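Local coordinates for protein rhino (Drosophila simulans, PDB 5XYW) that probably acts as a germline heterochromatin protein of the HP1 family, pairing with itself through its chromo shadow domain and binding a partner protein, at residues Asp17-Cys22 / Leu28-Thr33; Val43-Ile48 / Leu54-Phe59. All coordinates share one frame; numbering follows the deposited sequence.

Contact 1: residues Asp17-Cys22 / Leu28-Thr33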
ATOM      1  N   ASP A  17       3.712  -2.255  17.423  1.00 80.61           N
ATOM      2  CA  ASP A  17       4.043  -1.012  18.091  1.00 74.61           C
ATOM      3  C   ASP A  17       3.608   0.160  17.217  1.00 81.53           C
ATOM      4  O   ASP A  17       2.552   0.751  17.440  1.00 80.00           O
ATOM      5  CB  ASP A  17       5.525  -0.939  18.408  1.00 89.38           C
ATOM      6  CG  ASP A  17       5.885   0.299  19.193  1.00106.09           C
ATOM      7  OD1 ASP A  17       4.982   0.865  19.839  1.00119.81           O
ATOM      8  OD2 ASP A  17       7.064   0.710  19.173  1.00107.62           O
ATOM      9  N   LYS A  18       4.395   0.488  16.199  1.00 86.36           N
ATOM     10  CA  LYS A  18       3.977   1.556  15.295  1.00 80.12           C
ATOM     11  C   LYS A  18       3.788   1.116  13.844  1.00 75.31           C
ATOM     12  O   LYS A  18       4.142  -0.000  13.447  1.00 77.46           O
ATOM     13  CB  LYS A  18       4.981   2.704  15.351  1.00 80.92           C
ATOM     14  CG  LYS A  18       5.210   3.225  16.752  1.00 92.48           C
ATOM     15  CD  LYS A  18       6.147   4.420  16.755  1.00102.99           C
ATOM     16  CE  LYS A  18       6.259   5.039  18.143  1.00108.17           C
ATOM     17  NZ  LYS A  18       7.097   6.267  18.114  1.00111.18           N
ATOM     18  N   VAL A  19       3.175   2.005  13.074  1.00 70.92           N
ATOM     19  CA  VAL A  19       3.214   1.937  11.628  1.00 67.04           C
ATOM     20  C   VAL A  19       4.013   3.125  11.184  1.00 64.95           C
ATOM     21  O   VAL A  19       3.529   4.245  11.221  1.00 63.59           O
ATOM     22  CB  VAL A  19       1.831   1.996  10.973  1.00 64.14           C
ATOM     23  CG1 VAL A  19       1.986   1.916   9.456  1.00 54.85           C
ATOM     24  CG2 VAL A  19       0.951   0.884  11.484  1.00 63.32           C
ATOM     25  N   LEU A  20       5.245   2.875  10.769  1.00 71.74           N
ATOM     26  CA  LEU A  20       6.174   3.948  10.442  1.00 67.23           C
ATOM     27  C   LEU A  20       5.955   4.536   9.063  1.00 62.37           C
ATOM     28  O   LEU A  20       6.036   5.751   8.888  1.00 67.94           O
ATOM     29  CB  LEU A  20       7.614   3.448  10.555  1.00 72.22           C
ATOM     30  CG  LEU A  20       7.970   2.928  11.949  1.00 84.76           C
ATOM     31  CD1 LEU A  20       9.472   2.691  12.087  1.00 90.30           C
ATOM     32  CD2 LEU A  20       7.465   3.897  13.015  1.00 87.05           C
ATOM     33  N   HIS A  21       5.679   3.694   8.078  1.00 58.58           N
ATOM     34  CA  HIS A  21       5.737   4.200   6.704  1.00 60.16           C
ATOM     35  C   HIS A  21       4.993   3.247   5.794  1.00 59.20           C
ATOM     36  O   HIS A  21       4.616   2.166   6.219  1.00 68.90           O
ATOM     37  CB  HIS A  21       7.219   4.382   6.300  1.00 68.36           C
ATOM     38  CG  HIS A  21       7.458   4.790   4.875  1.00 71.27           C
ATOM     39  ND1 HIS A  21       6.756   5.801   4.248  1.00 70.68           N
ATOM     40  CD2 HIS A  21       8.357   4.342   3.965  1.00 62.97           C
ATOM     41  CE1 HIS A  21       7.197   5.941   3.011  1.00 56.28           C
ATOM     42  NE2 HIS A  21       8.170   5.066   2.814  1.00 60.97           N
ATOM     43  N   CYS A  22       4.747   3.631   4.551  1.00 60.35           N
ATOM     44  CA  CYS A  22       4.169   2.667   3.625  1.00 61.72           C
ATOM     45  C   CYS A  22       4.750   2.801   2.216  1.00 57.16           C
ATOM     46  O   CYS A  22       5.327   3.834   1.871  1.00 56.87           O
ATOM     47  CB  CYS A  22       2.644   2.825   3.593  1.00 54.38           C
ATOM     48  SG  CYS A  22       2.113   4.117   2.456  1.00 66.90           S
ATOM     49  N   LEU A  28       0.411  -3.342  -1.281  1.00 62.54           N
ATOM     50  CA  LEU A  28       0.742  -2.248  -0.403  1.00 65.79           C
ATOM     51  C   LEU A  28       1.547  -2.802   0.772  1.00 69.70           C
ATOM     52  O   LEU A  28       1.205  -3.834   1.352  1.00 76.78           O
ATOM     53  CB  LEU A  28      -0.532  -1.557   0.057  1.00 57.51           C
ATOM     54  CG  LEU A  28      -0.467  -0.282   0.881  1.00 55.19           C
ATOM     55  CD1 LEU A  28       0.547   0.717   0.347  1.00 48.43           C
ATOM     56  CD2 LEU A  28      -1.837   0.326   0.888  1.00 71.19           C
ATOM     57  N   PHE A  29       2.642  -2.144   1.101  1.00 65.34           N
ATOM     58  CA  PHE A  29       3.462  -2.592   2.215  1.00 63.25           C
ATOM     59  C   PHE A  29       3.460  -1.563   3.311  1.00 57.35           C
ATOM     60  O   PHE A  29       3.528  -0.369   3.045  1.00 58.53           O
ATOM     61  CB  PHE A  29       4.902  -2.862   1.773  1.00 70.32           C
ATOM     62  CG  PHE A  29       5.103  -4.231   1.234  1.00 70.68           C
ATOM     63  CD1 PHE A  29       5.223  -5.307   2.097  1.00 72.42           C
ATOM     64  CD2 PHE A  29       5.133  -4.446  -0.134  1.00 59.93           C
ATOM     65  CE1 PHE A  29       5.385  -6.582   1.599  1.00 80.93           C
ATOM     66  CE2 PHE A  29       5.281  -5.709  -0.640  1.00 59.46           C
ATOM     67  CZ  PHE A  29       5.420  -6.784   0.214  1.00 74.55           C
ATOM     68  N   LEU A  30       3.368  -2.036   4.542  1.00 59.12           N
ATOM     69  CA  LEU A  30       3.492  -1.164   5.684  1.00 64.47           C
ATOM     70  C   LEU A  30       4.769  -1.523   6.364  1.00 61.82           C
ATOM     71  O   LEU A  30       5.080  -2.696   6.556  1.00 62.30           O
ATOM     72  CB  LEU A  30       2.309  -1.292   6.661  1.00 60.04           C
ATOM     73  CG  LEU A  30       0.881  -1.089   6.146  1.00 56.24           C
ATOM     74  CD1 LEU A  30      -0.011  -0.835   7.314  1.00 62.25           C
ATOM     75  CD2 LEU A  30       0.764   0.042   5.125  1.00 48.30           C
ATOM     76  N   PHE A  31       5.503  -0.489   6.723  1.00 60.18           N
ATOM     77  CA  PHE A  31       6.723  -0.632   7.461  1.00 67.30           C
ATOM     78  C   PHE A  31       6.451  -0.293   8.915  1.00 68.69           C
ATOM     79  O   PHE A  31       6.227   0.883   9.282  1.00 73.73           O
ATOM     80  CB  PHE A  31       7.789   0.239   6.819  1.00 68.86           C
ATOM     81  CG  PHE A  31       7.917  -0.015   5.349  1.00 67.49           C
ATOM     82  CD1 PHE A  31       8.563  -1.169   4.885  1.00 65.26           C
ATOM     83  CD2 PHE A  31       7.336   0.843   4.427  1.00 68.23           C
ATOM     84  CE1 PHE A  31       8.664  -1.440   3.525  1.00 57.01           C
ATOM     85  CE2 PHE A  31       7.440   0.578   3.056  1.00 75.01           C
ATOM     86  CZ  PHE A  31       8.108  -0.571   2.608  1.00 59.96           C
ATOM     87  N   VAL A  32       6.434  -1.364   9.707  1.00 65.01           N
ATOM     88  CA  VAL A  32       6.011  -1.348  11.092  1.00 67.27           C
ATOM     89  C   VAL A  32       7.084  -1.822  12.062  1.00 74.35           C
ATOM     90  O   VAL A  32       7.915  -2.667  11.731  1.00 80.47           O
ATOM     91  CB  VAL A  32       4.780  -2.249  11.310  1.00 65.20           C
ATOM     92  CG1 VAL A  32       3.625  -1.841  10.410  1.00 59.60           C
ATOM     93  CG2 VAL A  32       5.150  -3.696  11.096  1.00 58.60           C
ATOM     94  N   THR A  33       7.045  -1.283  13.279  1.00 81.41           N
ATOM     95  CA  THR A  33       7.847  -1.823  14.372  1.00 79.07           C
ATOM     96  C   THR A  33       6.969  -2.651  15.290  1.00 80.25           C
ATOM     97  O   THR A  33       5.738  -2.511  15.277  1.00 77.58           O
ATOM     98  CB  THR A  33       8.541  -0.728  15.185  1.00 74.39           C
ATOM     99  OG1 THR A  33       7.559   0.164  15.741  1.00 84.64           O
ATOM    100  CG2 THR A  33       9.492   0.038  14.306  1.00 73.04           C
TER

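Contact 2: residues Val43-Ile48 / Leu54-Phe59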
ATOM      1  N   VAL A  43       5.429  -5.440   5.898  1.00 57.13           N
ATOM      2  CA  VAL A  43       4.352  -6.387   6.076  1.00 57.71           C
ATOM      3  C   VAL A  43       3.282  -6.003   5.100  1.00 69.25           C
ATOM      4  O   VAL A  43       2.954  -4.832   4.998  1.00 82.43           O
ATOM      5  CB  VAL A  43       3.817  -6.377   7.505  1.00 71.45           C
ATOM      6  CG1 VAL A  43       2.649  -7.353   7.640  1.00 83.01           C
ATOM      7  CG2 VAL A  43       4.933  -6.709   8.487  1.00 60.94           C
ATOM      8  N   PRO A  44       2.759  -6.974   4.342  1.00 77.99           N
ATOM      9  CA  PRO A  44       1.688  -6.630   3.406  1.00 89.83           C
ATOM     10  C   PRO A  44       0.464  -6.056   4.115  1.00101.83           C
ATOM     11  O   PRO A  44       0.072  -6.524   5.186  1.00102.36           O
ATOM     12  CB  PRO A  44       1.370  -7.970   2.733  1.00 85.14           C
ATOM     13  CG  PRO A  44       2.604  -8.750   2.861  1.00 73.18           C
ATOM     14  CD  PRO A  44       3.211  -8.364   4.167  1.00 74.53           C
ATOM     15  N   MET A  45      -0.101  -5.021   3.507  1.00116.56           N
ATOM     16  CA  MET A  45      -1.266  -4.313   4.016  1.00120.41           C
ATOM     17  C   MET A  45      -2.395  -5.224   4.480  1.00115.12           C
ATOM     18  O   MET A  45      -2.968  -5.017   5.534  1.00116.78           O
ATOM     19  CB  MET A  45      -1.791  -3.373   2.937  1.00126.85           C
ATOM     20  CG  MET A  45      -3.278  -3.100   3.031  1.00132.60           C
ATOM     21  SD  MET A  45      -3.749  -2.036   4.402  1.00 62.88           S
ATOM     22  CE  MET A  45      -4.713  -0.861   3.448  1.00 80.73           C
ATOM     23  N   LYS A  46      -2.716  -6.221   3.670  1.00101.97           N
ATOM     24  CA  LYS A  46      -3.833  -7.113   3.936  1.00 98.98           C
ATOM     25  C   LYS A  46      -3.688  -7.835   5.271  1.00106.17           C
ATOM     26  O   LYS A  46      -4.617  -7.873   6.093  1.00118.85           O
ATOM     27  CB  LYS A  46      -3.953  -8.106   2.784  1.00106.17           C
ATOM     28  CG  LYS A  46      -3.715  -7.441   1.418  1.00111.73           C
ATOM     29  CD  LYS A  46      -3.852  -8.409   0.244  1.00110.90           C
ATOM     30  CE  LYS A  46      -3.841  -7.657  -1.092  1.00108.61           C
ATOM     31  NZ  LYS A  46      -3.756  -8.560  -2.285  1.00100.11           N
ATOM     32  N   TYR A  47      -2.508  -8.390   5.500  1.00103.20           N
ATOM     33  CA  TYR A  47      -2.228  -9.102   6.742  1.00100.39           C
ATOM     34  C   TYR A  47      -2.434  -8.191   7.948  1.00 93.93           C
ATOM     35  O   TYR A  47      -3.220  -8.483   8.852  1.00 93.85           O
ATOM     36  CB  TYR A  47      -0.790  -9.640   6.755  1.00106.56           C
ATOM     37  CG  TYR A  47      -0.449 -10.696   5.723  1.00106.12           C
ATOM     38  CD1 TYR A  47      -1.206 -10.857   4.569  1.00105.01           C
ATOM     39  CD2 TYR A  47       0.643 -11.538   5.908  1.00114.67           C
ATOM     40  CE1 TYR A  47      -0.884 -11.821   3.624  1.00101.13           C
ATOM     41  CE2 TYR A  47       0.971 -12.507   4.969  1.00115.41           C
ATOM     42  CZ  TYR A  47       0.203 -12.642   3.824  1.00108.49           C
ATOM     43  OH  TYR A  47       0.515 -13.599   2.876  1.00111.47           O
ATOM     44  N   ILE A  48      -1.713  -7.080   7.940  1.00 91.20           N
ATOM     45  CA  ILE A  48      -1.709  -6.162   9.062  1.00 93.95           C
ATOM     46  C   ILE A  48      -3.123  -5.619   9.301  1.00 91.85           C
ATOM     47  O   ILE A  48      -3.543  -5.424  10.432  1.00 82.26           O
ATOM     48  CB  ILE A  48      -0.695  -5.014   8.810  1.00 85.91           C
ATOM     49  CG1 ILE A  48      -0.333  -4.285  10.097  1.00 80.02           C
ATOM     50  CG2 ILE A  48      -1.184  -4.058   7.747  1.00 91.80           C
ATOM     51  CD1 ILE A  48       0.802  -4.938  10.834  1.00 87.61           C
ATOM     52  N   LEU A  54      -7.420  -1.175  13.180  1.00 84.89           N
ATOM     53  CA  LEU A  54      -7.714   0.175  13.658  1.00 83.62           C
ATOM     54  C   LEU A  54      -6.501   1.099  13.613  1.00 73.14           C
ATOM     55  O   LEU A  54      -6.598   2.244  13.142  1.00 64.87           O
ATOM     56  CB  LEU A  54      -8.275   0.132  15.082  1.00 83.49           C
ATOM     57  CG  LEU A  54      -8.740   1.504  15.568  1.00 72.65           C
ATOM     58  CD1 LEU A  54     -10.133   1.741  15.100  1.00 68.08           C
ATOM     59  CD2 LEU A  54      -8.623   1.626  17.054  1.00 79.41           C
ATOM     60  N   GLN A  55      -5.363   0.605  14.103  1.00 71.04           N
ATOM     61  CA  GLN A  55      -4.123   1.368  14.026  1.00 80.36           C
ATOM     62  C   GLN A  55      -3.714   1.640  12.546  1.00 66.22           C
ATOM     63  O   GLN A  55      -3.052   2.648  12.243  1.00 66.60           O
ATOM     64  CB  GLN A  55      -3.014   0.645  14.815  1.00 85.68           C
ATOM     65  CG  GLN A  55      -1.606   1.290  14.765  1.00 97.55           C
ATOM     66  CD  GLN A  55      -1.635   2.813  14.797  1.00113.01           C
ATOM     67  OE1 GLN A  55      -2.383   3.413  15.576  1.00126.91           O
ATOM     68  NE2 GLN A  55      -0.829   3.448  13.940  1.00103.19           N
ATOM     69  N   VAL A  56      -4.149   0.776  11.629  1.00 58.28           N
ATOM     70  CA  VAL A  56      -3.967   1.032  10.204  1.00 67.41           C
ATOM     71  C   VAL A  56      -4.682   2.289   9.738  1.00 73.19           C
ATOM     72  O   VAL A  56      -4.052   3.209   9.187  1.00 75.04           O
ATOM     73  CB  VAL A  56      -4.487  -0.124   9.337  1.00 69.34           C
ATOM     74  CG1 VAL A  56      -4.607   0.316   7.892  1.00 64.74           C
ATOM     75  CG2 VAL A  56      -3.583  -1.353   9.454  1.00 76.52           C
ATOM     76  N   ILE A  57      -6.005   2.311   9.942  1.00 70.23           N
ATOM     77  CA  ILE A  57      -6.838   3.429   9.503  1.00 52.41           C
ATOM     78  C   ILE A  57      -6.351   4.678  10.163  1.00 57.57           C
ATOM     79  O   ILE A  57      -6.286   5.713   9.538  1.00 69.34           O
ATOM     80  CB  ILE A  57      -8.313   3.244   9.834  1.00 61.15           C
ATOM     81  CG1 ILE A  57      -8.875   2.012   9.141  1.00 71.97           C
ATOM     82  CG2 ILE A  57      -9.114   4.447   9.371  1.00 63.23           C
ATOM     83  CD1 ILE A  57     -10.371   2.113   8.871  1.00 80.21           C
ATOM     84  N   GLU A  58      -5.987   4.570  11.432  1.00 66.46           N
ATOM     85  CA  GLU A  58      -5.313   5.672  12.090  1.00 79.58           C
ATOM     86  C   GLU A  58      -4.129   6.155  11.251  1.00 76.72           C
ATOM     87  O   GLU A  58      -4.009   7.340  10.970  1.00 87.08           O
ATOM     88  CB  GLU A  58      -4.859   5.261  13.490  1.00 90.89           C
ATOM     89  CG  GLU A  58      -5.997   5.033  14.476  1.00104.06           C
ATOM     90  CD  GLU A  58      -5.503   4.561  15.828  1.00123.18           C
ATOM     91  OE1 GLU A  58      -4.634   5.240  16.414  1.00127.71           O
ATOM     92  OE2 GLU A  58      -5.975   3.506  16.306  1.00131.75           O
ATOM     93  N   PHE A  59      -3.279   5.230  10.817  1.00 80.25           N
ATOM     94  CA  PHE A  59      -2.091   5.627  10.070  1.00 72.65           C
ATOM     95  C   PHE A  59      -2.418   6.358   8.770  1.00 68.51           C
ATOM     96  O   PHE A  59      -1.760   7.347   8.419  1.00 62.73           O
ATOM     97  CB  PHE A  59      -1.199   4.428   9.749  1.00 68.98           C
ATOM     98  CG  PHE A  59      -0.084   4.780   8.835  1.00 67.86           C
ATOM     99  CD1 PHE A  59       1.010   5.484   9.313  1.00 76.23           C
ATOM    100  CD2 PHE A  59      -0.153   4.470   7.473  1.00 54.44           C
ATOM    101  CE1 PHE A  59       2.027   5.849   8.456  1.00 79.06           C
ATOM    102  CE2 PHE A  59       0.852   4.843   6.626  1.00 56.57           C
ATOM    103  CZ  PHE A  59       1.944   5.528   7.113  1.00 66.86           C
TER

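Contact 1: residues Asp17-Cys22 / Leu28-Thr33
Phe31 O takes two backbone bonds at once, from Leu20 N at 2.7 Å and from His21 N at 3.1 Å. Two successive amides meeting one residue make a classic beta bulge in this antiparallel hairpin, part of the three-stranded sheet of the chromo shadow domain. Both donors lie in the carbonyl plane, with His21 N on a lone pair. In return, Phe31 N reaches His21 O at 2.8 Å, with a nearly straight N-H...O angle of 173°.

A second classic bulge sets Asp17 and Lys18 against Thr33. The Thr33 hydroxyl sits between its own backbone N and carbonyl carbon (chi1 59°), where OG1 accepts the Lys18 N-H at 3.2 Å, while CG2 is left to pack on Leu20 CD1 at 3.5 Å. A valine here would probably leave the Lys18 amide with little more than its weak bond to the carbonyl of the same position, its hydroxyl acceptor gone.

On the face shared by His21 and Phe31, the two side chains run alongside each other, pointing the same way. Their ring planes differ by 25°, but the rings are slid apart, with centroids 5.5 Å from each other, and barely overlap. Each ring also meets an aromatic side chain of the bound chain of another protein. The face carrying Val19, Cys22 and Leu30 turns to helix 53-61 instead, with Phe59 against Val19 and Cys22. Here Leu30 straddles two residues of the other strand: CD1 touches Val19 CG1 at 4.0 Å, and CD2 rests on Cys22 CB at 3.7 Å.

Contact 2: residues Val43-Ile48 / Leu54-Phe59
Val56 points its side chain from helix 53-61 toward Ile48 and Met45 on helix 45-51, and each of its methyls finds a different partner. CG2 meets CG2 of Ile48 at 4.0 Å, the two side chains crossing obliquely, while CG1 faces the sulfur of Met45, with CG1 to SD at 4.3 Å. The Val56 torsion aims the two methyls: with CG1 anti to the backbone N (chi1 166°), CG2 lies beside that N. In Ile48 the longer branch is the one lying anti to its backbone N (chi1 -162°), leaving the short CG2 branch to make the contact with valine. The Met45 chain leaves its helix across the line to Val56 and turns at CG (chi2 72°), which brings SD nearer to the valine.

The touch is small and wholly apolar, with no hydrogen bond between the segments and the CA atoms of Ile48 and Val56 still 7.6 Å apart. All three side chains are buried. Phe60 of the second subunit packs on Val56, and Cys22 of that subunit on Met45, so the contact lies next to the subunit interface. Helix 45-51 directly follows strand 40-44, with Pro44 at its N-cap. Within the chain, Ile48 also rests on Leu30 and Leu16, and Met45 on Leu28, while Phe59, a turn beyond Val56, packs against Val19 of strand 16-24.

Overall arrangement
Contact 1 builds the hairpin and contact 2 joins the two helices that follow it; their centres lie about 8 Å apart. Strand 28-34 is the shared element: it is the middle strand, with strand 16-24 along one edge and strand 40-44 along the other. Probable hydrogen bonds from Val43 N to Leu30 O and from Met45 N to Leu28 O, each 2.8 Å, link residues 43-48 to it. The two contacts meet directly where Leu30 CD1 packs 3.5 Å from Ile48 CG2. Both contacts touch the second subunit, through Cys22 and Leu28 in contact 1 and Met45, Val56 and Ile57 in contact 2, and the other protein is met mainly from contact 1, with Pro44 of residues 43-48 also touching it.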